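Local structure of FprA (Mycobacterium tuberculosis, 1LQT) at residues A205-L210 and F269-S274; Y4-V9 and A20-A25. The protein transfers electrons between NADPH and ferredoxin through a bound FAD, and may thereby supply electrons to P450 systems. All coordinates share one frame; numbering follows the deposited sequence.

Interaction 1. Residues A205-L210 and F269-S274; sequences AAFTTL and FRFLTS
In the Rossmann-type NADP-binding domain, Phe207 of the segment leading into helix 209-214 meets Phe269 near the end of strand 265-270 and Phe271 just beyond it; in the parallel sheet that strand lies between 193-197 and 221-224. All three rings are buried. The far end of Phe207 does the touching: its CZ comes to 3.8 Å from Phe269 CE2, and its CE2 lies 3.9 Å from that same carbon. Seen from Phe269, CZ arrives at the ring edge, in plane; seen from Phe207, the approach is oblique. The planes stand at 88° with centroids 5.8 Å apart. Both side chains leave the backbone pointing across the contact, and chi1 (-57° in Phe207, -72° in Phe269) places each CG opposite the carbonyl carbon. Phe271 CE1 lies at the edge of the Phe207 ring, 4.5 Å from Phe207 CE2, a looser touch. Leu160 of helix 157-167 packs on both Phe207 and Phe269, and Asn155, which probably binds NADP(+) as in related reductases, touches Phe207 and Phe271. Ala206 contacts the bound 4-oxo-NADP, which places the aromatic cluster just behind the pocket, the Phe207 side chain about 6 Å from the ligand at the nearest atoms. Past Phe271 the chain turns into strand 273-279, and Thr273 OG1 spans the turn to donate a hydrogen bond to Phe271 O at 2.8 Å, from above the carbonyl plane.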
ATOM      1  N   ALA A 205     -14.919   8.582   9.279  1.00 10.22           N
ATOM      2  CA  ALA A 205     -13.510   8.606   8.904  1.00 10.47           C
ATOM      3  C   ALA A 205     -12.907   7.211   9.068  1.00 10.50           C
ATOM      4  O   ALA A 205     -13.257   6.450   9.979  1.00 11.50           O
ATOM      5  CB  ALA A 205     -12.747   9.578   9.730  1.00 11.28           C
ATOM      6  N   ALA A 206     -11.972   6.882   8.179  1.00 10.56           N
ATOM      7  CA  ALA A 206     -11.262   5.605   8.205  1.00 10.63           C
ATOM      8  C   ALA A 206      -9.935   5.698   8.973  1.00 10.11           C
ATOM      9  O   ALA A 206      -9.224   4.708   9.121  1.00 10.74           O
ATOM     10  CB  ALA A 206     -11.054   5.059   6.798  1.00 11.20           C
ATOM     11  N   PHE A 207      -9.590   6.869   9.479  1.00 10.47           N
ATOM     12  CA  PHE A 207      -8.413   7.051  10.304  1.00 11.11           C
ATOM     13  C   PHE A 207      -8.469   6.176  11.518  1.00 10.87           C
ATOM     14  O   PHE A 207      -9.546   5.870  12.046  1.00 11.35           O
ATOM     15  CB  PHE A 207      -8.399   8.479  10.904  1.00 11.51           C
ATOM     16  CG  PHE A 207      -8.463   9.596   9.890  1.00 10.62           C
ATOM     17  CD1 PHE A 207      -7.626   9.630   8.781  1.00 11.21           C
ATOM     18  CD2 PHE A 207      -9.318  10.668  10.084  1.00 11.83           C
ATOM     19  CE1 PHE A 207      -7.686  10.674   7.902  1.00 11.48           C
ATOM     20  CE2 PHE A 207      -9.398  11.702   9.198  1.00 11.02           C
ATOM     21  CZ  PHE A 207      -8.593  11.700   8.105  1.00 11.50           C
ATOM     22  N   THR A 208      -7.288   5.852  12.033  1.00 10.71           N
ATOM     23  CA  THR A 208      -7.193   5.203  13.331  1.00 10.85           C
ATOM     24  C   THR A 208      -6.494   6.136  14.328  1.00 10.52           C
ATOM     25  O   THR A 208      -5.918   7.147  13.975  1.00 10.69           O
ATOM     26  CB  THR A 208      -6.601   3.787  13.253  1.00 11.92           C
ATOM     27  OG1 THR A 208      -5.372   3.809  12.527  1.00 11.26           O
ATOM     28  CG2 THR A 208      -7.561   2.870  12.494  1.00 13.11           C
ATOM     29  N   THR A 209      -6.598   5.777  15.606  1.00 11.43           N
ATOM     30  CA  THR A 209      -6.381   6.775  16.638  1.00 11.82           C
ATOM     31  C   THR A 209      -4.948   7.192  16.861  1.00 11.56           C
ATOM     32  O   THR A 209      -4.653   8.373  16.982  1.00 11.32           O
ATOM     33  CB  THR A 209      -6.994   6.292  17.944  1.00 12.14           C
ATOM     34  OG1 THR A 209      -8.331   5.788  17.731  1.00 12.41           O
ATOM     35  CG2 THR A 209      -7.090   7.437  18.947  1.00 13.62           C
ATOM     36  N   LEU A 210      -4.030   6.229  16.915  1.00 12.15           N
ATOM     37  CA  LEU A 210      -2.634   6.570  17.117  1.00 12.73           C
ATOM     38  C   LEU A 210      -2.140   7.513  16.041  1.00 11.85           C
ATOM     39  O   LEU A 210      -1.430   8.485  16.298  1.00 12.22           O
ATOM     40  CB  LEU A 210      -1.792   5.307  17.185  1.00 13.87           C
ATOM     41  CG  LEU A 210      -0.290   5.559  17.270  1.00 16.98           C
ATOM     42  CD1 LEU A 210       0.098   6.258  18.543  1.00 20.81           C
ATOM     43  CD2 LEU A 210       0.423   4.224  17.162  1.00 19.48           C
ATOM     44  N   PHE A 269      -8.355  20.044   8.681  1.00 10.19           N
ATOM     45  CA  PHE A 269      -9.339  19.006   8.370  1.00 10.04           C
ATOM     46  C   PHE A 269     -10.672  19.649   8.022  1.00 10.33           C
ATOM     47  O   PHE A 269     -11.238  20.383   8.807  1.00 11.39           O
ATOM     48  CB  PHE A 269      -9.555  18.064   9.549  1.00 10.77           C
ATOM     49  CG  PHE A 269      -8.386  17.133   9.814  1.00 10.92           C
ATOM     50  CD1 PHE A 269      -7.275  17.578  10.481  1.00 12.27           C
ATOM     51  CD2 PHE A 269      -8.416  15.835   9.385  1.00 11.58           C
ATOM     52  CE1 PHE A 269      -6.208  16.739  10.727  1.00 13.70           C
ATOM     53  CE2 PHE A 269      -7.363  14.986   9.620  1.00 12.59           C
ATOM     54  CZ  PHE A 269      -6.254  15.436  10.280  1.00 13.27           C
ATOM     55  N   ARG A 270     -11.167  19.301   6.834  1.00 10.02           N
ATOM     56  CA  ARG A 270     -12.497  19.694   6.359  1.00 10.45           C
ATOM     57  C   ARG A 270     -13.287  18.419   6.083  1.00  9.67           C
ATOM     58  O   ARG A 270     -12.819  17.561   5.361  1.00 12.45           O
ATOM     59  CB  ARG A 270     -12.369  20.480   5.064  1.00 11.25           C
ATOM     60  CG  ARG A 270     -11.846  21.889   5.242  1.00 13.55           C
ATOM     61  CD  ARG A 270     -12.875  22.891   5.684  1.00 16.19           C
ATOM     62  NE  ARG A 270     -14.015  22.994   4.783  1.00 16.47           N
ATOM     63  CZ  ARG A 270     -14.087  23.712   3.656  1.00 18.90           C
ATOM     64  NH1 ARG A 270     -13.100  24.474   3.229  1.00 20.25           N
ATOM     65  NH2 ARG A 270     -15.208  23.712   2.975  1.00 20.71           N
ATOM     66  N   PHE A 271     -14.441  18.280   6.696  1.00  9.00           N
ATOM     67  CA  PHE A 271     -15.314  17.154   6.487  1.00  8.59           C
ATOM     68  C   PHE A 271     -16.518  17.603   5.660  1.00  8.79           C
ATOM     69  O   PHE A 271     -16.699  18.770   5.357  1.00  8.94           O
ATOM     70  CB  PHE A 271     -15.743  16.533   7.806  1.00  9.00           C
ATOM     71  CG  PHE A 271     -14.592  16.030   8.628  1.00  8.73           C
ATOM     72  CD1 PHE A 271     -14.113  14.737   8.468  1.00  9.94           C
ATOM     73  CD2 PHE A 271     -13.958  16.843   9.534  1.00  9.77           C
ATOM     74  CE1 PHE A 271     -13.064  14.275   9.221  1.00 10.41           C
ATOM     75  CE2 PHE A 271     -12.905  16.380  10.284  1.00 10.20           C
ATOM     76  CZ  PHE A 271     -12.452  15.084  10.132  1.00 10.82           C
ATOM     77  N   LEU A 272     -17.324  16.624   5.249  1.00  8.96           N
ATOM     78  CA  LEU A 272     -18.546  16.847   4.484  1.00  8.83           C
ATOM     79  C   LEU A 272     -18.277  17.737   3.259  1.00  8.87           C
ATOM     80  O   LEU A 272     -19.048  18.627   2.911  1.00  9.25           O
ATOM     81  CB  LEU A 272     -19.649  17.423   5.351  1.00  8.88           C
ATOM     82  CG  LEU A 272     -20.091  16.497   6.460  1.00 10.28           C
ATOM     83  CD1 LEU A 272     -21.082  17.144   7.393  1.00 11.38           C
ATOM     84  CD2 LEU A 272     -20.682  15.212   5.910  1.00 12.36           C
ATOM     85  N   THR A 273     -17.183  17.422   2.567  1.00  9.15           N
ATOM     86  CA  THR A 273     -16.721  18.211   1.442  1.00  9.12           C
ATOM     87  C   THR A 273     -16.199  17.264   0.364  1.00  9.28           C
ATOM     88  O   THR A 273     -15.416  16.380   0.664  1.00  9.11           O
ATOM     89  CB  THR A 273     -15.622  19.188   1.882  1.00  9.20           C
ATOM     90  OG1 THR A 273     -16.099  20.013   2.924  1.00 10.23           O
ATOM     91  CG2 THR A 273     -15.202  20.092   0.751  1.00 10.12           C
ATOM     92  N   SER A 274     -16.584  17.524  -0.881  1.00  9.31           N
ATOM     93  CA  SER A 274     -16.102  16.758  -2.016  1.00  9.13           C
ATOM     94  C   SER A 274     -15.411  17.659  -3.018  1.00  9.33           C
ATOM     95  O   SER A 274     -15.825  18.782  -3.262  1.00 10.13           O
ATOM     96  CB  SER A 274     -17.254  16.045  -2.730  1.00  9.51           C
ATOM     97  OG  SER A 274     -17.727  14.951  -2.002  1.00 10.07           O
TER

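Interaction 2. Residues Y4-V9 and A20-A25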
ATOM      1  N   TYR A   4       5.322 -30.806  -2.608  1.00 12.82           N
ATOM      2  CA  TYR A   4       4.517 -29.945  -3.450  1.00 12.60           C
ATOM      3  C   TYR A   4       5.337 -28.699  -3.752  1.00 12.39           C
ATOM      4  O   TYR A   4       6.088 -28.230  -2.898  1.00 13.78           O
ATOM      5  CB  TYR A   4       3.233 -29.530  -2.742  1.00 13.12           C
ATOM      6  CG  TYR A   4       2.231 -30.653  -2.590  1.00 13.48           C
ATOM      7  CD1 TYR A   4       1.704 -31.291  -3.686  1.00 16.42           C
ATOM      8  CD2 TYR A   4       1.778 -31.035  -1.349  1.00 16.16           C
ATOM      9  CE1 TYR A   4       0.778 -32.307  -3.548  1.00 16.69           C
ATOM     10  CE2 TYR A   4       0.814 -32.037  -1.214  1.00 17.38           C
ATOM     11  CZ  TYR A   4       0.334 -32.667  -2.328  1.00 16.49           C
ATOM     12  OH  TYR A   4      -0.604 -33.676  -2.230  1.00 19.29           O
ATOM     13  N   TYR A   5       5.164 -28.173  -4.956  1.00 11.98           N
ATOM     14  CA  TYR A   5       5.850 -26.973  -5.408  1.00 12.15           C
ATOM     15  C   TYR A   5       4.794 -25.892  -5.523  1.00 11.02           C
ATOM     16  O   TYR A   5       3.844 -25.999  -6.311  1.00 11.38           O
ATOM     17  CB  TYR A   5       6.485 -27.185  -6.769  1.00 13.53           C
ATOM     18  CG  TYR A   5       7.599 -28.171  -6.730  1.00 15.56           C
ATOM     19  CD1 TYR A   5       8.877 -27.782  -6.374  1.00 17.96           C
ATOM     20  CD2 TYR A   5       7.377 -29.500  -7.010  1.00 17.63           C
ATOM     21  CE1 TYR A   5       9.919 -28.710  -6.311  1.00 20.21           C
ATOM     22  CE2 TYR A   5       8.418 -30.431  -6.957  1.00 19.62           C
ATOM     23  CZ  TYR A   5       9.662 -30.017  -6.597  1.00 21.14           C
ATOM     24  OH  TYR A   5      10.694 -30.929  -6.542  1.00 26.17           O
ATOM     25  N   ILE A   6       4.988 -24.839  -4.744  1.00 10.42           N
ATOM     26  CA  ILE A   6       4.060 -23.709  -4.745  1.00 10.20           C
ATOM     27  C   ILE A   6       4.798 -22.459  -5.180  1.00 10.09           C
ATOM     28  O   ILE A   6       5.860 -22.155  -4.679  1.00 11.51           O
ATOM     29  CB  ILE A   6       3.512 -23.462  -3.329  1.00 10.83           C
ATOM     30  CG1 ILE A   6       3.081 -24.764  -2.634  1.00 11.75           C
ATOM     31  CG2 ILE A   6       2.371 -22.463  -3.379  1.00 11.34           C
ATOM     32  CD1 ILE A   6       2.002 -25.518  -3.283  1.00 13.07           C
ATOM     33  N   ALA A   7       4.191 -21.741  -6.116  1.00  9.83           N
ATOM     34  CA  ALA A   7       4.700 -20.426  -6.508  1.00  9.56           C
ATOM     35  C   ALA A   7       3.839 -19.391  -5.832  1.00  9.40           C
ATOM     36  O   ALA A   7       2.618 -19.515  -5.788  1.00  9.99           O
ATOM     37  CB  ALA A   7       4.611 -20.219  -8.001  1.00 10.71           C
ATOM     38  N   ILE A   8       4.496 -18.343  -5.337  1.00  8.99           N
ATOM     39  CA  ILE A   8       3.799 -17.189  -4.756  1.00  8.91           C
ATOM     40  C   ILE A   8       4.242 -15.993  -5.561  1.00  8.92           C
ATOM     41  O   ILE A   8       5.438 -15.761  -5.731  1.00  9.71           O
ATOM     42  CB  ILE A   8       4.109 -17.021  -3.263  1.00  9.24           C
ATOM     43  CG1 ILE A   8       3.698 -18.257  -2.473  1.00  9.80           C
ATOM     44  CG2 ILE A   8       3.412 -15.779  -2.742  1.00 10.18           C
ATOM     45  CD1 ILE A   8       4.082 -18.189  -1.038  1.00 10.69           C
ATOM     46  N   VAL A   9       3.273 -15.238  -6.078  1.00  8.48           N
ATOM     47  CA  VAL A   9       3.526 -14.074  -6.919  1.00  8.32           C
ATOM     48  C   VAL A   9       3.321 -12.853  -6.052  1.00  8.51           C
ATOM     49  O   VAL A   9       2.215 -12.544  -5.626  1.00  8.72           O
ATOM     50  CB  VAL A   9       2.613 -14.067  -8.150  1.00  9.23           C
ATOM     51  CG1 VAL A   9       2.905 -12.848  -8.989  1.00  9.38           C
ATOM     52  CG2 VAL A   9       2.813 -15.376  -8.939  1.00  9.61           C
ATOM     53  N   ALA A  20       4.725 -18.813   5.128  1.00 10.43           N
ATOM     54  CA  ALA A  20       4.871 -19.371   6.452  1.00 11.10           C
ATOM     55  C   ALA A  20       3.827 -20.429   6.727  1.00 10.60           C
ATOM     56  O   ALA A  20       4.132 -21.475   7.310  1.00 11.66           O
ATOM     57  CB  ALA A  20       4.834 -18.274   7.514  1.00 11.70           C
ATOM     58  N   SER A  21       2.593 -20.178   6.312  1.00 10.75           N
ATOM     59  CA  SER A  21       1.519 -21.159   6.524  1.00 11.08           C
ATOM     60  C   SER A  21       1.783 -22.469   5.772  1.00 10.97           C
ATOM     61  O   SER A  21       1.527 -23.546   6.290  1.00 11.26           O
ATOM     62  CB  SER A  21       0.187 -20.575   6.095  1.00 11.27           C
ATOM     63  OG  SER A  21      -0.217 -19.519   6.923  1.00 12.17           O
ATOM     64  N   LEU A  22       2.303 -22.379   4.565  1.00 10.69           N
ATOM     65  CA  LEU A  22       2.623 -23.560   3.786  1.00 10.38           C
ATOM     66  C   LEU A  22       3.701 -24.375   4.469  1.00 10.89           C
ATOM     67  O   LEU A  22       3.603 -25.600   4.591  1.00 11.78           O
ATOM     68  CB  LEU A  22       3.066 -23.170   2.399  1.00 10.63           C
ATOM     69  CG  LEU A  22       1.979 -22.606   1.477  1.00 11.08           C
ATOM     70  CD1 LEU A  22       2.584 -21.795   0.341  1.00 11.40           C
ATOM     71  CD2 LEU A  22       1.067 -23.719   0.945  1.00 11.24           C
ATOM     72  N   LEU A  23       4.768 -23.714   4.913  1.00 11.15           N
ATOM     73  CA  LEU A  23       5.880 -24.422   5.523  1.00 11.31           C
ATOM     74  C   LEU A  23       5.474 -25.016   6.870  1.00 12.16           C
ATOM     75  O   LEU A  23       5.899 -26.116   7.241  1.00 13.23           O
ATOM     76  CB  LEU A  23       7.070 -23.474   5.646  1.00 12.03           C
ATOM     77  CG  LEU A  23       7.647 -22.984   4.330  1.00 12.22           C
ATOM     78  CD1 LEU A  23       8.718 -21.935   4.578  1.00 15.68           C
ATOM     79  CD2 LEU A  23       8.166 -24.121   3.463  1.00 14.13           C
ATOM     80  N   LYS A  24       4.632 -24.303   7.609  1.00 12.29           N
ATOM     81  CA  LYS A  24       4.106 -24.802   8.878  1.00 13.65           C
ATOM     82  C   LYS A  24       3.265 -26.061   8.701  1.00 13.49           C
ATOM     83  O   LYS A  24       3.371 -26.992   9.478  1.00 14.45           O
ATOM     84  CB  LYS A  24       3.291 -23.728   9.592  1.00 14.97           C
ATOM     85  CG  LYS A  24       2.678 -24.165  10.912  1.00 18.39           C
ATOM     86  CD  LYS A  24       1.825 -23.049  11.506  1.00 21.80           C
ATOM     87  CE  LYS A  24       0.607 -22.673  10.649  1.00 25.71           C
ATOM     88  NZ  LYS A  24      -0.027 -21.415  11.112  1.00 27.13           N
ATOM     89  N   ALA A  25       2.436 -26.069   7.670  1.00 13.05           N
ATOM     90  CA  ALA A  25       1.649 -27.256   7.361  1.00 13.18           C
ATOM     91  C   ALA A  25       2.580 -28.457   7.140  1.00 13.01           C
ATOM     92  O   ALA A  25       2.340 -29.546   7.679  1.00 13.99           O
ATOM     93  CB  ALA A  25       0.793 -27.015   6.160  1.00 13.69           C
TER
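Ile6 and Ile8 of strand 4-9 meet Leu22 of helix 13-28 inside the first beta-alpha-beta unit of the FAD-binding Rossmann-type fold, where Val9, at the end of the strand, touches the FAD. The contact across the segments is purely apolar, and one methyl of Leu22 carries it. CD1 of Leu22 lies 3.8 Å from Ile6 CG2 and 4.1 Å from Ile6 CB, so it rests against the branch point of that isoleucine, the two side chains crossing at a slant. The same CD1 meets Ile8 differently, tip to tip, at 4.1 Å from Ile8 CD1. Torsions explain the contrast. In Ile8 the chain is extended beyond CB (chi2 175°), which carries CD1 out toward the helix, whereas in Ile6 chi2 is -62° and swings CD1 away from the leucine methyl, while chi1 (-45°) holds CG2 where it meets Leu22 CD1. Alternate residues of the strand thus offer a methyl to one leucine, while Ala7 between them points away from the helix.

Backbone bonding serves helix and sheet separately: Lys24 N bonds Ala20 O at 2.9 Å within the helix, and Ile6 bonds to Ala35 and Asp37 of the adjacent strand 34-40. Ile6 also packs on Ala99 of strand 99-102 and Met34 of strand 34-40, the neighbours flanking strand 4-9 in the sheet, while Leu22 reaches Ile101 and, on helix 370-391, Val379.

In the fold
Interactions 1 and 2 are both buried, apolar contacts, but they belong to different sheets, their centres 39 Å apart on opposite sides of the chain's centre. Interaction 2 joins a strand to the helix that follows it closely in sequence, packing aliphatic methyls between sheet and helix in the FAD-binding part of the protein. Interaction 1 brings together segments separated by 58 residues, a loop before a helix and the end of a strand, and it does so with aromatic rings beside the NADP-derivative pocket. Neither contact touches a ligand directly; each includes a residue that sits next in sequence to one that does.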